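PDB 3HYW: sulfide-quinone reductase from Aquifex aeolicus, which catalyses the FAD-dependent oxidation of hydrogen sulfide by a quinone, forming polysulfur that is probably released as cyclooctasulfur. Local coordinates for residues A[183-188]-A[229-234]. Numbering follows the deposited sequence.
Sequences TFITSE and DKVIYE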
loop_
_atom_site.group_PDB
_atom_site.type_symbol
_atom_site.label_atom_id
_atom_site.label_comp_id
_atom_site.label_asym_id
_atom_site.label_seq_id
_atom_site.Cartn_x
_atom_site.Cartn_y
_atom_site.Cartn_z
ATOM N N THR A 183 7.966 -17.045 9.178
ATOM C CA THR A 183 6.684 -16.962 8.501
ATOM C C THR A 183 5.571 -16.773 9.521
ATOM O O THR A 183 5.510 -17.471 10.537
ATOM C CB THR A 183 6.416 -18.215 7.621
ATOM O OG1 THR A 183 7.447 -18.325 6.634
ATOM C CG2 THR A 183 5.057 -18.120 6.917
ATOM N N PHE A 184 4.699 -15.816 9.237
ATOM C CA PHE A 184 3.558 -15.524 10.084
ATOM C C PHE A 184 2.307 -16.037 9.385
ATOM O O PHE A 184 2.064 -15.694 8.231
ATOM C CB PHE A 184 3.475 -14.013 10.318
ATOM C CG PHE A 184 2.534 -13.616 11.414
ATOM C CD1 PHE A 184 2.975 -13.546 12.731
ATOM C CD2 PHE A 184 1.215 -13.281 11.129
ATOM C CE1 PHE A 184 2.103 -13.179 13.761
ATOM C CE2 PHE A 184 0.342 -12.907 12.150
ATOM C CZ PHE A 184 0.791 -12.854 13.467
ATOM N N ILE A 185 1.533 -16.879 10.069
ATOM C CA ILE A 185 0.313 -17.458 9.478
ATOM C C ILE A 185 -0.894 -17.146 10.359
ATOM O O ILE A 185 -0.925 -17.499 11.536
ATOM C CB ILE A 185 0.419 -18.992 9.263
ATOM C CG1 ILE A 185 1.664 -19.347 8.445
ATOM C CG2 ILE A 185 -0.851 -19.526 8.576
ATOM C CD1 ILE A 185 1.784 -20.825 8.097
ATOM N N THR A 186 -1.885 -16.478 9.786
ATOM C CA THR A 186 -3.022 -16.017 10.580
ATOM C C THR A 186 -4.398 -16.292 9.961
ATOM O O THR A 186 -4.556 -16.350 8.732
ATOM C CB THR A 186 -2.868 -14.512 10.944
ATOM O OG1 THR A 186 -3.978 -14.098 11.748
ATOM C CG2 THR A 186 -2.778 -13.645 9.678
ATOM N N SER A 187 -5.379 -16.478 10.843
ATOM C CA SER A 187 -6.789 -16.561 10.482
ATOM C C SER A 187 -7.366 -15.198 10.070
ATOM O O SER A 187 -8.393 -15.135 9.390
ATOM C CB SER A 187 -7.586 -17.143 11.649
ATOM O OG SER A 187 -7.141 -16.613 12.896
ATOM N N GLU A 188 -6.713 -14.111 10.487
ATOM C CA GLU A 188 -7.096 -12.764 10.053
ATOM C C GLU A 188 -7.159 -12.709 8.536
ATOM O O GLU A 188 -6.323 -13.331 7.864
ATOM C CB GLU A 188 -6.068 -11.730 10.504
ATOM C CG GLU A 188 -6.017 -11.443 11.988
ATOM C CD GLU A 188 -4.702 -10.794 12.338
ATOM O OE1 GLU A 188 -3.672 -11.502 12.320
ATOM O OE2 GLU A 188 -4.679 -9.576 12.580
ATOM N N ASP A 229 7.446 -31.211 12.443
ATOM C CA ASP A 229 8.191 -31.015 11.208
ATOM C C ASP A 229 7.682 -29.813 10.407
ATOM O O ASP A 229 8.424 -29.220 9.612
ATOM C CB ASP A 229 8.032 -32.295 10.358
ATOM C CG ASP A 229 8.995 -32.365 9.179
ATOM O OD1 ASP A 229 9.747 -31.390 8.941
ATOM O OD2 ASP A 229 9.005 -33.412 8.485
ATOM N N LYS A 230 6.410 -29.468 10.604
ATOM C CA LYS A 230 5.708 -28.577 9.682
ATOM C C LYS A 230 4.365 -28.080 10.213
ATOM O O LYS A 230 3.809 -28.631 11.163
ATOM C CB LYS A 230 5.494 -29.284 8.327
ATOM C CG LYS A 230 4.881 -30.673 8.423
ATOM C CD LYS A 230 5.018 -31.425 7.108
ATOM C CE LYS A 230 4.848 -32.917 7.293
ATOM N NZ LYS A 230 4.746 -33.624 5.984
ATOM N N VAL A 231 3.861 -27.026 9.581
ATOM C CA VAL A 231 2.511 -26.540 9.825
ATOM C C VAL A 231 1.690 -26.807 8.570
ATOM O O VAL A 231 2.156 -26.577 7.444
ATOM C CB VAL A 231 2.491 -25.036 10.216
ATOM C CG1 VAL A 231 1.058 -24.498 10.314
ATOM C CG2 VAL A 231 3.212 -24.833 11.541
ATOM N N ILE A 232 0.492 -27.343 8.780
ATOM C CA ILE A 232 -0.454 -27.598 7.700
ATOM C C ILE A 232 -1.634 -26.628 7.825
ATOM O O ILE A 232 -2.271 -26.532 8.881
ATOM C CB ILE A 232 -0.952 -29.063 7.704
ATOM C CG1 ILE A 232 0.240 -30.032 7.664
ATOM C CG2 ILE A 232 -1.914 -29.311 6.537
ATOM C CD1 ILE A 232 -0.126 -31.484 7.917
ATOM N N TYR A 233 -1.895 -25.893 6.750
ATOM C CA TYR A 233 -3.011 -24.961 6.712
ATOM C C TYR A 233 -3.895 -25.212 5.495
ATOM O O TYR A 233 -3.457 -25.801 4.507
ATOM C CB TYR A 233 -2.529 -23.503 6.766
ATOM C CG TYR A 233 -1.720 -23.046 5.571
ATOM C CD1 TYR A 233 -0.335 -23.209 5.537
ATOM C CD2 TYR A 233 -2.341 -22.436 4.480
ATOM C CE1 TYR A 233 0.412 -22.785 4.438
ATOM C CE2 TYR A 233 -1.606 -22.005 3.381
ATOM C CZ TYR A 233 -0.232 -22.179 3.367
ATOM O OH TYR A 233 0.495 -21.766 2.269
ATOM N N GLU A 234 -5.139 -24.755 5.586
ATOM C CA GLU A 234 -6.109 -24.895 4.516
ATOM C C GLU A 234 -6.527 -23.505 4.040
ATOM O O GLU A 234 -6.868 -22.642 4.855
ATOM C CB GLU A 234 -7.317 -25.663 5.048
ATOM C CG GLU A 234 -8.309 -26.132 4.008
ATOM C CD GLU A 234 -9.436 -26.949 4.614
ATOM O OE1 GLU A 234 -9.165 -27.804 5.487
ATOM O OE2 GLU A 234 -10.601 -26.744 4.208
#
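Ile185 reaches across to Tyr233 and Val231, joining the mixed sheet that contains strand 182-185 to the three-stranded antiparallel sheet in which strand 230-234 is the middle strand, away from the flavin and sulfide sites. The contact is wholly apolar and rests on one methyl group. Ile185 CD1 lies 4.1 Å from Tyr233 CD1, obliquely to the ring, and 4.4 Å from Val231 CG1. The isoleucine suits this place because its longer arm helps bridge the 8.7 Å between the CA atoms of Ile185 and Tyr233. With CG1 set opposite the carbonyl carbon and the outer torsion extended (chi2 -176°), the arm delivers CD1 to the neighbouring sheet. Tyr233 crosses it at about a right angle, its flat ring offering a broad apolar surface that His241 also meets. Valine, branched at CB, suits a strand and presents a short methyl. Val231 and Tyr233 both start toward Ile185, while Ile232 between them points away, the usual alternation of a strand. Val147 and Val223 touch both Ile185 and Val231, and Ile218 touches both Ile185 and Tyr233, extending the apolar layer between the sheets.

Polar bonds within 183-188 join Thr186 and Glu188. Thr186 OG1 accepts from Glu188 N at 3.0 Å, an ST turn, and donates at 2.7 Å to Glu188 OE1, which accepts through its anti lone pair, away from OE2. Tyr161 OH also bonds OE1, and Phe194 N bonds OE2, so both oxygens of this buried carboxylate have partners.

Between these two strands the cohesion comes from dispersion and the burial of apolar surface, which probably fixes their relative position less strictly than directional bonds would.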